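Luciferase-like monooxygenase (Streptomyces bottropensis, PDB 7BIP) probably acts as a monooxygenase of the bacterial luciferase-like family, oxygenating an intermediate on the way to the aromatic polyketide rishirilide. Local coordinates at residues His45-Tyr50 with Phe116-Ile121; Lys87-Leu92 with Arg138-Glu143; Lys296-Thr301 with Arg306-Asp311; Leu35-Val40 with Ile321-Ile326. All coordinates share one frame; numbering follows the deposited sequence.

Interaction 1: His45-Tyr50 with Phe116-Ile121; sequences HYFHEY and FTAFEI
Y46 and A118 mark the closest approach of the two backbones, yet their CA atoms are 9.4 Å apart; no hydrogen bond passes between the segments, and side chains alone span the gap. The 45-50 segment is irregular, with a positive phi at F47, while 116-121 takes in the end of helix 113-119, where E120 also has positive phi and closes a Schellman motif. Y46 meets F119 in a T-shaped pair: the CE2-CZ edge of F119 points at the face of the tyrosine, with CE2 over the ring centre, the centroids 5.1 Å apart and the planes at 75°. CB of each points across the gap, and chi1 of -57° (Y46) and -77° (F119), with CG anti to the carbonyl carbon, carries the rings onward. Segment 45-50 belongs to the loop following strand 39-42, and helix 113-119 follows strand 103-107, so two connections after parallel strands of the TIM barrel meet here. Beside the aromatic pair, CE2 of F47 comes obliquely within 3.4 Å of A118 CB, a tight fit, while the face of F47 rests on Y46 CB, 3.5 Å from the ring plane. Replacing Y46 with an alanine would probably leave the F119 edge without its aromatic face and deprive E44 of its hydroxyl partner. H84 of the second subunit also meets F119 edge-to-face, and M160 of that subunit packs on F47.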
loop_
_atom_site.group_PDB
_atom_site.type_symbol
_atom_site.label_atom_id
_atom_site.label_comp_id
_atom_site.label_asym_id
_atom_site.label_seq_id
_atom_site.Cartn_x
_atom_site.Cartn_y
_atom_site.Cartn_z
ATOM N N HIS A 45 12.967 -2.408 -0.139
ATOM C CA HIS A 45 14.277 -1.912 0.284
ATOM C C HIS A 45 14.162 -0.443 0.668
ATOM O O HIS A 45 13.260 0.263 0.215
ATOM C CB HIS A 45 15.332 -2.060 -0.809
ATOM C CG HIS A 45 16.027 -3.378 -0.794
ATOM N ND1 HIS A 45 16.699 -3.850 0.313
ATOM C CD2 HIS A 45 16.130 -4.341 -1.738
ATOM C CE1 HIS A 45 17.203 -5.040 0.043
ATOM N NE2 HIS A 45 16.865 -5.366 -1.191
ATOM N N TYR A 46 15.117 0.025 1.485
ATOM C CA TYR A 46 15.085 1.388 2.012
ATOM C C TYR A 46 16.395 2.128 1.763
ATOM O O TYR A 46 17.480 1.551 1.892
ATOM C CB TYR A 46 14.797 1.394 3.522
ATOM C CG TYR A 46 13.516 0.694 3.885
ATOM C CD1 TYR A 46 12.335 1.405 4.063
ATOM C CD2 TYR A 46 13.484 -0.687 4.038
ATOM C CE1 TYR A 46 11.146 0.749 4.396
ATOM C CE2 TYR A 46 12.317 -1.348 4.371
ATOM C CZ TYR A 46 11.152 -0.627 4.546
ATOM O OH TYR A 46 9.996 -1.299 4.876
ATOM N N PHE A 47 16.270 3.410 1.396
ATOM C CA PHE A 47 17.292 4.460 1.516
ATOM C C PHE A 47 18.301 4.558 0.377
ATOM O O PHE A 47 18.847 5.638 0.141
ATOM C CB PHE A 47 18.106 4.332 2.813
ATOM C CG PHE A 47 17.282 4.143 4.040
ATOM C CD1 PHE A 47 16.128 4.881 4.252
ATOM C CD2 PHE A 47 17.668 3.218 4.989
ATOM C CE1 PHE A 47 15.371 4.691 5.383
ATOM C CE2 PHE A 47 16.928 3.032 6.124
ATOM C CZ PHE A 47 15.771 3.768 6.327
ATOM N N HIS A 48 18.591 3.459 -0.309
ATOM C CA HIS A 48 19.679 3.432 -1.273
ATOM C C HIS A 48 19.120 3.286 -2.679
ATOM O O HIS A 48 18.004 2.804 -2.869
ATOM C CB HIS A 48 20.641 2.278 -0.978
ATOM C CG HIS A 48 21.318 2.385 0.352
ATOM N ND1 HIS A 48 22.348 3.270 0.590
ATOM C CD2 HIS A 48 21.110 1.724 1.515
ATOM C CE1 HIS A 48 22.746 3.149 1.846
ATOM N NE2 HIS A 48 22.012 2.217 2.427
ATOM N N GLU A 49 19.918 3.693 -3.669
ATOM C CA GLU A 49 19.513 3.468 -5.054
ATOM C C GLU A 49 19.238 1.994 -5.323
ATOM O O GLU A 49 18.387 1.664 -6.163
ATOM C CB GLU A 49 20.582 4.011 -6.006
ATOM C CG GLU A 49 20.652 5.524 -6.007
ATOM C CD GLU A 49 22.064 6.057 -6.144
ATOM O OE1 GLU A 49 22.784 5.636 -7.078
ATOM O OE2 GLU A 49 22.457 6.896 -5.305
ATOM N N TYR A 50 19.930 1.095 -4.620
ATOM C CA TYR A 50 19.625 -0.330 -4.672
ATOM C C TYR A 50 18.294 -0.634 -3.985
ATOM O O TYR A 50 18.245 -0.849 -2.768
ATOM C CB TYR A 50 20.764 -1.137 -4.029
ATOM C CG TYR A 50 20.609 -2.641 -4.108
ATOM C CD1 TYR A 50 20.892 -3.334 -5.280
ATOM C CD2 TYR A 50 20.184 -3.369 -3.000
ATOM C CE1 TYR A 50 20.755 -4.718 -5.340
ATOM C CE2 TYR A 50 20.044 -4.744 -3.051
ATOM C CZ TYR A 50 20.332 -5.413 -4.219
ATOM O OH TYR A 50 20.186 -6.780 -4.260
ATOM N N PHE A 116 18.873 -2.105 9.043
ATOM C CA PHE A 116 18.807 -2.510 10.446
ATOM C C PHE A 116 19.083 -1.333 11.377
ATOM O O PHE A 116 18.399 -1.159 12.399
ATOM C CB PHE A 116 19.814 -3.635 10.724
ATOM C CG PHE A 116 19.355 -4.996 10.263
ATOM C CD1 PHE A 116 18.559 -5.787 11.080
ATOM C CD2 PHE A 116 19.740 -5.490 9.016
ATOM C CE1 PHE A 116 18.138 -7.046 10.657
ATOM C CE2 PHE A 116 19.332 -6.743 8.593
ATOM C CZ PHE A 116 18.533 -7.523 9.412
ATOM N N THR A 117 20.097 -0.529 11.056
ATOM C CA THR A 117 20.469 0.566 11.944
ATOM C C THR A 117 19.348 1.591 12.044
ATOM O O THR A 117 19.014 2.059 13.142
ATOM C CB THR A 117 21.750 1.237 11.452
ATOM O OG1 THR A 117 22.814 0.280 11.414
ATOM C CG2 THR A 117 22.127 2.366 12.395
ATOM N N ALA A 118 18.745 1.938 10.907
ATOM C CA ALA A 118 17.732 2.989 10.901
ATOM C C ALA A 118 16.479 2.568 11.654
ATOM O O ALA A 118 15.856 3.385 12.341
ATOM C CB ALA A 118 17.387 3.377 9.464
ATOM N N PHE A 119 16.089 1.300 11.542
ATOM C CA PHE A 119 14.924 0.824 12.275
ATOM C C PHE A 119 15.270 0.395 13.694
ATOM O O PHE A 119 14.369 -0.002 14.442
ATOM C CB PHE A 119 14.253 -0.319 11.508
ATOM C CG PHE A 119 13.432 0.141 10.334
ATOM C CD1 PHE A 119 12.165 0.657 10.526
ATOM C CD2 PHE A 119 13.922 0.045 9.033
ATOM C CE1 PHE A 119 11.396 1.077 9.450
ATOM C CE2 PHE A 119 13.154 0.458 7.945
ATOM C CZ PHE A 119 11.890 0.979 8.160
ATOM N N GLU A 120 16.539 0.516 14.086
ATOM C CA GLU A 120 16.994 0.203 15.440
ATOM C C GLU A 120 16.653 -1.238 15.806
ATOM O O GLU A 120 16.167 -1.531 16.904
ATOM C CB GLU A 120 16.417 1.188 16.465
ATOM C CG GLU A 120 16.849 2.634 16.207
ATOM C CD GLU A 120 16.217 3.604 17.188
ATOM O OE1 GLU A 120 16.850 3.900 18.229
ATOM O OE2 GLU A 120 15.084 4.063 16.927
ATOM N N ILE A 121 16.901 -2.145 14.866
ATOM C CA ILE A 121 16.700 -3.569 15.070
ATOM C C ILE A 121 18.048 -4.260 14.949
ATOM O O ILE A 121 18.841 -3.951 14.052
ATOM C CB ILE A 121 15.690 -4.148 14.056
ATOM C CG1 ILE A 121 14.314 -3.504 14.253
ATOM C CG2 ILE A 121 15.657 -5.681 14.141
ATOM C CD1 ILE A 121 13.708 -3.761 15.603
#

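Interaction 2: Lys87-Leu92 with Arg138-Glu143; sequences KLAGKL and RRLWAE
A89, L92, L140 and W141 join two helices on the outside of the TIM barrel, 85-98 and 126-142. The short axes approach to 9.3 Å and cross at -47°. The small side chain of A89 permits this spacing where the backbones are nearest: its CB lies 3.8 Å from L140 CB, and CD1 of the same leucine also reaches it. W141 supplies the polar link. Its NE1 donates to the backbone oxygen A89 O over 3.1 Å, with an N-H...O angle of 161°. The acceptor sits at the indole edge, nearly in the ring plane, whereas the donor is somewhat tilted from the plane of the carbonyl. CB of W141 leaves its helix to one side, and chi1 of -72°, with CG anti to the carbonyl carbon, turns the NE1-CZ2 edge of the indole toward 85-98. This bond satisfies the indole N-H within a buried contact and, with the packing around it, should restrict rotation of the ring. Further along the indole rim, CZ2 meets L92 CD1 at 3.7 Å and L92 CB at a similar separation. Inward, V105 of strand 103-107 touches both L92 and W141, and I172 of strand 171-175 also packs on the indole. Helix 85-98 connects strand 72-78 to 103-107 in a beta-alpha-beta crossover, and helix 126-142 leads, by way of the hairpin 146-158, to barrel strand 171-175.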
loop_
_atom_site.group_PDB
_atom_site.type_symbol
_atom_site.label_atom_id
_atom_site.label_comp_id
_atom_site.label_asym_id
_atom_site.label_seq_id
_atom_site.Cartn_x
_atom_site.Cartn_y
_atom_site.Cartn_z
ATOM N N LYS A 87 -0.070 -5.315 10.804
ATOM C CA LYS A 87 -0.087 -4.447 9.632
ATOM C C LYS A 87 0.202 -5.227 8.362
ATOM O O LYS A 87 -0.450 -5.013 7.332
ATOM C CB LYS A 87 0.956 -3.355 9.814
ATOM C CG LYS A 87 0.662 -2.451 10.964
ATOM C CD LYS A 87 -0.511 -1.599 10.641
ATOM C CE LYS A 87 -0.148 -0.668 9.510
ATOM N NZ LYS A 87 1.065 0.134 9.835
ATOM N N LEU A 88 1.205 -6.104 8.413
ATOM C CA LEU A 88 1.561 -6.894 7.246
ATOM C C LEU A 88 0.409 -7.801 6.837
ATOM O O LEU A 88 0.039 -7.861 5.657
ATOM C CB LEU A 88 2.817 -7.710 7.542
ATOM C CG LEU A 88 3.486 -8.415 6.367
ATOM C CD1 LEU A 88 3.714 -7.455 5.196
ATOM C CD2 LEU A 88 4.802 -8.961 6.887
ATOM N N ALA A 89 -0.179 -8.516 7.801
ATOM C CA ALA A 89 -1.315 -9.369 7.470
ATOM C C ALA A 89 -2.463 -8.552 6.897
ATOM O O ALA A 89 -3.092 -8.958 5.911
ATOM C CB ALA A 89 -1.780 -10.142 8.704
ATOM N N GLY A 90 -2.740 -7.390 7.500
ATOM C CA GLY A 90 -3.872 -6.587 7.061
ATOM C C GLY A 90 -3.699 -6.031 5.658
ATOM O O GLY A 90 -4.607 -6.142 4.831
ATOM N N LYS A 91 -2.536 -5.416 5.369
ATOM C CA LYS A 91 -2.381 -4.822 4.037
ATOM C C LYS A 91 -2.329 -5.895 2.963
ATOM O O LYS A 91 -2.855 -5.692 1.861
ATOM C CB LYS A 91 -1.143 -3.916 3.966
ATOM C CG LYS A 91 0.206 -4.626 3.989
ATOM C CD LYS A 91 1.353 -3.623 3.777
ATOM C CE LYS A 91 1.503 -2.689 4.958
ATOM N NZ LYS A 91 2.814 -1.970 4.894
ATOM N N LEU A 92 -1.751 -7.056 3.268
ATOM C CA LEU A 92 -1.709 -8.118 2.267
ATOM C C LEU A 92 -3.094 -8.713 2.037
ATOM O O LEU A 92 -3.427 -9.098 0.910
ATOM C CB LEU A 92 -0.726 -9.205 2.688
ATOM C CG LEU A 92 0.756 -8.820 2.602
ATOM C CD1 LEU A 92 1.562 -9.855 3.364
ATOM C CD2 LEU A 92 1.237 -8.688 1.141
ATOM N N ARG A 138 0.675 -15.744 9.030
ATOM C CA ARG A 138 -0.079 -16.924 8.620
ATOM C C ARG A 138 -1.245 -17.187 9.562
ATOM O O ARG A 138 -2.360 -17.481 9.108
ATOM C CB ARG A 138 0.832 -18.152 8.553
ATOM C CG ARG A 138 0.116 -19.401 8.034
ATOM C CD ARG A 138 0.882 -20.707 8.361
ATOM N NE ARG A 138 0.814 -21.060 9.780
ATOM C CZ ARG A 138 -0.267 -21.550 10.385
ATOM N NH1 ARG A 138 -1.380 -21.776 9.696
ATOM N NH2 ARG A 138 -0.240 -21.820 11.683
ATOM N N ARG A 139 -1.012 -17.068 10.874
ATOM C CA ARG A 139 -2.081 -17.307 11.838
ATOM C C ARG A 139 -3.176 -16.260 11.729
ATOM O O ARG A 139 -4.361 -16.595 11.833
ATOM C CB ARG A 139 -1.524 -17.332 13.261
ATOM C CG ARG A 139 -0.822 -18.604 13.547
ATOM C CD ARG A 139 -0.716 -18.878 15.023
ATOM N NE ARG A 139 0.367 -19.818 15.192
ATOM C CZ ARG A 139 0.859 -20.213 16.354
ATOM N NH1 ARG A 139 0.346 -19.755 17.496
ATOM N NH2 ARG A 139 1.869 -21.074 16.352
ATOM N N LEU A 140 -2.797 -14.980 11.569
ATOM C CA LEU A 140 -3.802 -13.931 11.408
ATOM C C LEU A 140 -4.672 -14.174 10.183
ATOM O O LEU A 140 -5.860 -13.828 10.186
ATOM C CB LEU A 140 -3.123 -12.561 11.329
ATOM C CG LEU A 140 -2.587 -12.082 12.693
ATOM C CD1 LEU A 140 -1.557 -10.974 12.513
ATOM C CD2 LEU A 140 -3.738 -11.618 13.586
ATOM N N TRP A 141 -4.112 -14.779 9.130
ATOM C CA TRP A 141 -4.910 -15.095 7.950
ATOM C C TRP A 141 -5.761 -16.345 8.147
ATOM O O TRP A 141 -6.911 -16.393 7.694
ATOM C CB TRP A 141 -4.006 -15.332 6.746
ATOM C CG TRP A 141 -3.324 -14.148 6.151
ATOM C CD1 TRP A 141 -3.691 -12.834 6.229
ATOM C CD2 TRP A 141 -2.156 -14.200 5.334
ATOM N NE1 TRP A 141 -2.799 -12.059 5.515
ATOM C CE2 TRP A 141 -1.852 -12.878 4.952
ATOM C CE3 TRP A 141 -1.325 -15.239 4.902
ATOM C CZ2 TRP A 141 -0.762 -12.566 4.144
ATOM C CZ3 TRP A 141 -0.238 -14.930 4.091
ATOM C CH2 TRP A 141 0.036 -13.607 3.728
ATOM N N ALA A 142 -5.198 -17.378 8.780
ATOM C CA ALA A 142 -5.811 -18.697 8.781
ATOM C C ALA A 142 -6.801 -18.904 9.914
ATOM O O ALA A 142 -7.658 -19.793 9.807
ATOM C CB ALA A 142 -4.733 -19.782 8.883
ATOM N N GLU A 143 -6.699 -18.123 10.986
ATOM C CA GLU A 143 -7.415 -18.395 12.226
ATOM C C GLU A 143 -8.118 -17.137 12.733
ATOM O O GLU A 143 -7.880 -16.022 12.264
ATOM C CB GLU A 143 -6.469 -18.914 13.328
ATOM C CG GLU A 143 -5.595 -20.103 12.933
ATOM C CD GLU A 143 -6.388 -21.372 12.697
ATOM O OE1 GLU A 143 -5.916 -22.228 11.917
ATOM O OE2 GLU A 143 -7.480 -21.517 13.290
#

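Interaction 3: Lys296-Thr301 with Arg306-Asp311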
loop_
_atom_site.group_PDB
_atom_site.type_symbol
_atom_site.label_atom_id
_atom_site.label_comp_id
_atom_site.label_asym_id
_atom_site.label_seq_id
_atom_site.Cartn_x
_atom_site.Cartn_y
_atom_site.Cartn_z
ATOM N N LYS A 296 23.791 -17.414 -14.930
ATOM C CA LYS A 296 23.456 -16.590 -13.779
ATOM C C LYS A 296 22.695 -15.335 -14.168
ATOM O O LYS A 296 22.268 -14.582 -13.286
ATOM C CB LYS A 296 24.725 -16.220 -13.008
ATOM C CG LYS A 296 25.354 -17.407 -12.295
ATOM C CD LYS A 296 26.649 -17.012 -11.617
ATOM C CE LYS A 296 26.955 -17.920 -10.440
ATOM N NZ LYS A 296 27.767 -19.098 -10.850
ATOM N N ALA A 297 22.505 -15.112 -15.465
ATOM C CA ALA A 297 21.768 -13.984 -16.017
ATOM C C ALA A 297 21.279 -14.402 -17.392
ATOM O O ALA A 297 21.969 -15.137 -18.103
ATOM C CB ALA A 297 22.642 -12.731 -16.124
ATOM N N LEU A 298 20.093 -13.928 -17.764
ATOM C CA LEU A 298 19.435 -14.329 -19.009
ATOM C C LEU A 298 19.517 -13.148 -19.970
ATOM O O LEU A 298 18.548 -12.409 -20.168
ATOM C CB LEU A 298 17.974 -14.758 -18.756
ATOM C CG LEU A 298 17.806 -15.971 -17.845
ATOM C CD1 LEU A 298 16.342 -16.307 -17.662
ATOM C CD2 LEU A 298 18.540 -17.151 -18.474
ATOM N N VAL A 299 20.689 -12.979 -20.575
ATOM C CA VAL A 299 20.979 -11.831 -21.429
ATOM C C VAL A 299 21.469 -12.354 -22.768
ATOM O O VAL A 299 22.418 -13.144 -22.815
ATOM C CB VAL A 299 22.025 -10.898 -20.791
ATOM C CG1 VAL A 299 22.393 -9.740 -21.749
ATOM C CG2 VAL A 299 21.520 -10.362 -19.434
ATOM N N GLY A 300 20.815 -11.942 -23.849
ATOM C CA GLY A 300 21.254 -12.321 -25.186
ATOM C C GLY A 300 20.102 -12.192 -26.175
ATOM O O GLY A 300 19.108 -11.521 -25.903
ATOM N N THR A 301 20.264 -12.838 -27.331
ATOM C CA THR A 301 19.141 -12.992 -28.245
ATOM C C THR A 301 18.108 -13.923 -27.626
ATOM O O THR A 301 18.399 -14.637 -26.663
ATOM C CB THR A 301 19.582 -13.589 -29.576
ATOM O OG1 THR A 301 20.058 -14.923 -29.340
ATOM C CG2 THR A 301 20.662 -12.757 -30.219
ATOM N N ARG A 306 16.961 -18.951 -24.970
ATOM C CA ARG A 306 16.271 -20.236 -25.056
ATOM C C ARG A 306 17.194 -21.370 -24.626
ATOM O O ARG A 306 16.811 -22.238 -23.833
ATOM C CB ARG A 306 15.766 -20.473 -26.484
ATOM C CG ARG A 306 15.357 -21.917 -26.774
ATOM C CD ARG A 306 13.994 -22.244 -26.183
ATOM N NE ARG A 306 13.718 -23.679 -26.221
ATOM C CZ ARG A 306 13.159 -24.309 -27.248
ATOM N NH1 ARG A 306 12.804 -23.635 -28.336
ATOM N NH2 ARG A 306 12.951 -25.618 -27.188
ATOM N N ALA A 307 18.426 -21.375 -25.145
ATOM C CA ALA A 307 19.374 -22.413 -24.762
ATOM C C ALA A 307 19.699 -22.328 -23.278
ATOM O O ALA A 307 19.858 -23.355 -22.608
ATOM C CB ALA A 307 20.651 -22.302 -25.599
ATOM N N ALA A 308 19.791 -21.106 -22.747
ATOM C CA ALA A 308 20.084 -20.931 -21.330
ATOM C C ALA A 308 18.954 -21.469 -20.462
ATOM O O ALA A 308 19.208 -22.153 -19.465
ATOM C CB ALA A 308 20.334 -19.452 -21.026
ATOM N N ILE A 309 17.700 -21.167 -20.820
ATOM C CA ILE A 309 16.570 -21.655 -20.030
ATOM C C ILE A 309 16.513 -23.180 -20.056
ATOM O O ILE A 309 16.266 -23.823 -19.026
ATOM C CB ILE A 309 15.252 -21.029 -20.526
ATOM C CG1 ILE A 309 15.201 -19.540 -20.156
ATOM C CG2 ILE A 309 14.050 -21.767 -19.933
ATOM C CD1 ILE A 309 14.118 -18.784 -20.904
ATOM N N ASP A 310 16.726 -23.786 -21.232
ATOM C CA ASP A 310 16.725 -25.246 -21.312
ATOM C C ASP A 310 17.796 -25.858 -20.413
ATOM O O ASP A 310 17.576 -26.917 -19.810
ATOM C CB ASP A 310 16.905 -25.699 -22.762
ATOM C CG ASP A 310 15.708 -25.345 -23.637
ATOM O OD1 ASP A 310 14.657 -24.948 -23.090
ATOM O OD2 ASP A 310 15.814 -25.465 -24.873
ATOM N N ASP A 311 18.963 -25.212 -20.309
ATOM C CA ASP A 311 19.994 -25.683 -19.386
ATOM C C ASP A 311 19.511 -25.595 -17.945
ATOM O O ASP A 311 19.661 -26.546 -17.166
ATOM C CB ASP A 311 21.277 -24.865 -19.554
ATOM C CG ASP A 311 21.967 -25.111 -20.881
ATOM O OD1 ASP A 311 21.631 -26.105 -21.567
ATOM O OD2 ASP A 311 22.865 -24.310 -21.230
#
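L298 makes the apolar part of the contact through both of its methyl branches. CD2 meets A308 CB at 3.9 Å, and CD1 approaches CG1 of I309 more loosely, at 4.2 Å. Its CB leaves the strand laterally, but with CG anti to the carbonyl carbon (chi1 -62°) the branched end bends toward the helix and bridges backbones whose nearest CA atoms, those of L298 and A308, are 7.0 Å apart. No hydrogen bond crosses between the segments. The polar bonds lie within the helix or run to residues outside the two segments: R306 NE and D310 OD2, one helical turn apart, form a salt bridge of 3.1 Å whose hydrogen-bond angle is only 133°, so that bond is weak. Y350 binds the other carboxylate oxygen of D310. T301 is the N-cap of the helix, its OG1 accepting from the backbone N of E304. Strand 298-300 of the TIM-barrel sheet hydrogen-bonds to strand 228-236 through L298 and G300; helix 302-316 packs on its outside, touches helix 347-350 through R306 and I309, and leads on to strand 320-324.

Interaction 4: Leu35-Val40 with Ile321-Ile326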
loop_
_atom_site.group_PDB
_atom_site.type_symbol
_atom_site.label_atom_id
_atom_site.label_comp_id
_atom_site.label_asym_id
_atom_site.label_seq_id
_atom_site.Cartn_x
_atom_site.Cartn_y
_atom_site.Cartn_z
ATOM N N LEU A 35 0.715 -9.533 -22.610
ATOM C CA LEU A 35 1.530 -10.497 -23.341
ATOM C C LEU A 35 1.435 -11.911 -22.785
ATOM O O LEU A 35 1.965 -12.830 -23.415
ATOM C CB LEU A 35 3.002 -10.057 -23.353
ATOM C CG LEU A 35 3.333 -8.775 -24.126
ATOM C CD1 LEU A 35 4.812 -8.433 -23.983
ATOM C CD2 LEU A 35 2.958 -8.936 -25.598
ATOM N N GLY A 36 0.788 -12.112 -21.640
ATOM C CA GLY A 36 0.585 -13.452 -21.124
ATOM C C GLY A 36 1.624 -13.938 -20.141
ATOM O O GLY A 36 1.743 -15.152 -19.942
ATOM N N PHE A 37 2.385 -13.037 -19.530
ATOM C CA PHE A 37 3.316 -13.422 -18.483
ATOM C C PHE A 37 2.567 -13.889 -17.237
ATOM O O PHE A 37 1.382 -13.596 -17.037
ATOM C CB PHE A 37 4.247 -12.254 -18.149
ATOM C CG PHE A 37 5.308 -12.020 -19.194
ATOM C CD1 PHE A 37 6.526 -12.674 -19.111
ATOM C CD2 PHE A 37 5.075 -11.171 -20.275
ATOM C CE1 PHE A 37 7.511 -12.482 -20.069
ATOM C CE2 PHE A 37 6.072 -10.969 -21.247
ATOM C CZ PHE A 37 7.286 -11.632 -21.135
ATOM N N HIS A 38 3.277 -14.643 -16.395
ATOM C CA HIS A 38 2.645 -15.303 -15.253
ATOM C C HIS A 38 2.409 -14.344 -14.085
ATOM O O HIS A 38 1.379 -14.437 -13.407
ATOM C CB HIS A 38 3.514 -16.489 -14.815
ATOM C CG HIS A 38 3.058 -17.149 -13.551
ATOM N ND1 HIS A 38 3.698 -16.967 -12.344
ATOM C CD2 HIS A 38 2.030 -17.996 -13.309
ATOM C CE1 HIS A 38 3.084 -17.674 -11.411
ATOM N NE2 HIS A 38 2.067 -18.304 -11.971
ATOM N N HIS A 39 3.336 -13.424 -13.830
ATOM C CA HIS A 39 3.245 -12.593 -12.632
ATOM C C HIS A 39 4.028 -11.299 -12.824
ATOM O O HIS A 39 4.803 -11.150 -13.771
ATOM C CB HIS A 39 3.764 -13.342 -11.398
ATOM C CG HIS A 39 5.232 -13.634 -11.450
ATOM N ND1 HIS A 39 5.726 -14.875 -11.779
ATOM C CD2 HIS A 39 6.310 -12.849 -11.205
ATOM C CE1 HIS A 39 7.048 -14.845 -11.742
ATOM N NE2 HIS A 39 7.427 -13.627 -11.397
ATOM N N VAL A 40 3.802 -10.369 -11.893
ATOM C CA VAL A 40 4.599 -9.160 -11.703
ATOM C C VAL A 40 5.103 -9.176 -10.261
ATOM O O VAL A 40 4.307 -9.322 -9.323
ATOM C CB VAL A 40 3.777 -7.879 -11.968
ATOM C CG1 VAL A 40 4.599 -6.639 -11.635
ATOM C CG2 VAL A 40 3.305 -7.831 -13.433
ATOM N N ILE A 321 10.295 -18.497 -12.871
ATOM C CA ILE A 321 11.364 -17.513 -13.037
ATOM C C ILE A 321 10.740 -16.128 -13.100
ATOM O O ILE A 321 9.743 -15.926 -13.807
ATOM C CB ILE A 321 12.185 -17.782 -14.310
ATOM C CG1 ILE A 321 13.160 -18.945 -14.092
ATOM C CG2 ILE A 321 12.945 -16.508 -14.737
ATOM C CD1 ILE A 321 13.947 -19.374 -15.339
ATOM N N SER A 322 11.326 -15.177 -12.372
ATOM C CA SER A 322 11.001 -13.761 -12.520
ATOM C C SER A 322 12.112 -13.103 -13.323
ATOM O O SER A 322 13.283 -13.151 -12.923
ATOM C CB SER A 322 10.843 -13.056 -11.169
ATOM O OG SER A 322 9.883 -13.699 -10.357
ATOM N N LEU A 323 11.743 -12.489 -14.445
ATOM C CA LEU A 323 12.703 -11.831 -15.327
ATOM C C LEU A 323 12.854 -10.379 -14.887
ATOM O O LEU A 323 11.916 -9.590 -15.002
ATOM C CB LEU A 323 12.227 -11.924 -16.775
ATOM C CG LEU A 323 11.872 -13.334 -17.252
ATOM C CD1 LEU A 323 10.992 -13.245 -18.489
ATOM C CD2 LEU A 323 13.145 -14.148 -17.536
ATOM N N GLN A 324 14.028 -10.031 -14.371
ATOM C CA GLN A 324 14.273 -8.675 -13.893
ATOM C C GLN A 324 14.636 -7.786 -15.084
ATOM O O GLN A 324 15.742 -7.897 -15.629
ATOM C CB GLN A 324 15.379 -8.697 -12.840
ATOM C CG GLN A 324 15.869 -7.320 -12.466
ATOM C CD GLN A 324 14.730 -6.446 -12.023
ATOM O OE1 GLN A 324 13.875 -6.878 -11.254
ATOM N NE2 GLN A 324 14.695 -5.220 -12.515
ATOM N N VAL A 325 13.729 -6.886 -15.489
ATOM C CA VAL A 325 13.820 -6.240 -16.804
ATOM C C VAL A 325 14.137 -4.751 -16.735
ATOM O O VAL A 325 14.254 -4.120 -17.792
ATOM C CB VAL A 325 12.539 -6.458 -17.636
ATOM C CG1 VAL A 325 12.361 -7.941 -18.005
ATOM C CG2 VAL A 325 11.309 -5.950 -16.894
ATOM N N ILE A 326 14.311 -4.172 -15.549
ATOM C CA ILE A 326 14.638 -2.752 -15.452
ATOM C C ILE A 326 15.962 -2.579 -14.723
ATOM O O ILE A 326 16.383 -3.439 -13.943
ATOM C CB ILE A 326 13.518 -1.948 -14.751
ATOM C CG1 ILE A 326 13.331 -2.438 -13.315
ATOM C CG2 ILE A 326 12.223 -2.067 -15.539
ATOM C CD1 ILE A 326 12.397 -1.602 -12.489
#
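H39 and S322 make the tight part of this contact: NE2 of the imidazole and the serine OG are 2.7 Å apart in a hydrogen bond whose angle, 141°, is appreciably bent. OG lies at the ring edge, near its plane. H39 has CG between its backbone N and carbonyl carbon (chi1 66°), which brings the ring end nearer to 321-326 although CB leaves the backbone laterally. The other ring nitrogen, ND1, pairs with H38 ND1 at 3.0 Å in a straighter bond of 164°, so the imidazole is fixed at two corners. Looser packing is found where F37 CE1 meets L323 CD1 at 3.9 Å, the two side chains crossing at about a right angle. H38, partly exposed, touches nothing of 321-326 but backs H39, and its NE2 bonds E226. A leucine in place of H39 would probably leave H38 ND1 without its mate and cost S322 OG one of its bonds. Strands 39-42 and 320-324 both pair with 2-6 and not with each other, so H39 reaches across an intervening barrel strand. Because K41 NZ also bonds S322 OG, a continuous polar chain runs from E226 through H38, H39 and S322 to K41, and its proton positions are likely to be coupled.

Overall arrangement
All four contacts are buried, but at different depths: the centre of interaction 4 lies about 10 Å from the chain's centre, those of the other three 18 to 19 Å. Interactions 1 and 2 both border the second subunit, and their segments alternate along the chain. Their links differ: aromatic edge-to-face between two connections in the first, helix to helix with an indole-carbonyl bond in the second. Interactions 3 and 4 reach the same parallel sheet and touch where L298 CD1 meets L323 CD2 at 3.9 Å. The former joins helix to strand by aliphatic groups alone, the latter strand to strand largely through polar side chains. Interactions 1, 2 and 3 are nested within the loop that 35-40 and 321-326 close.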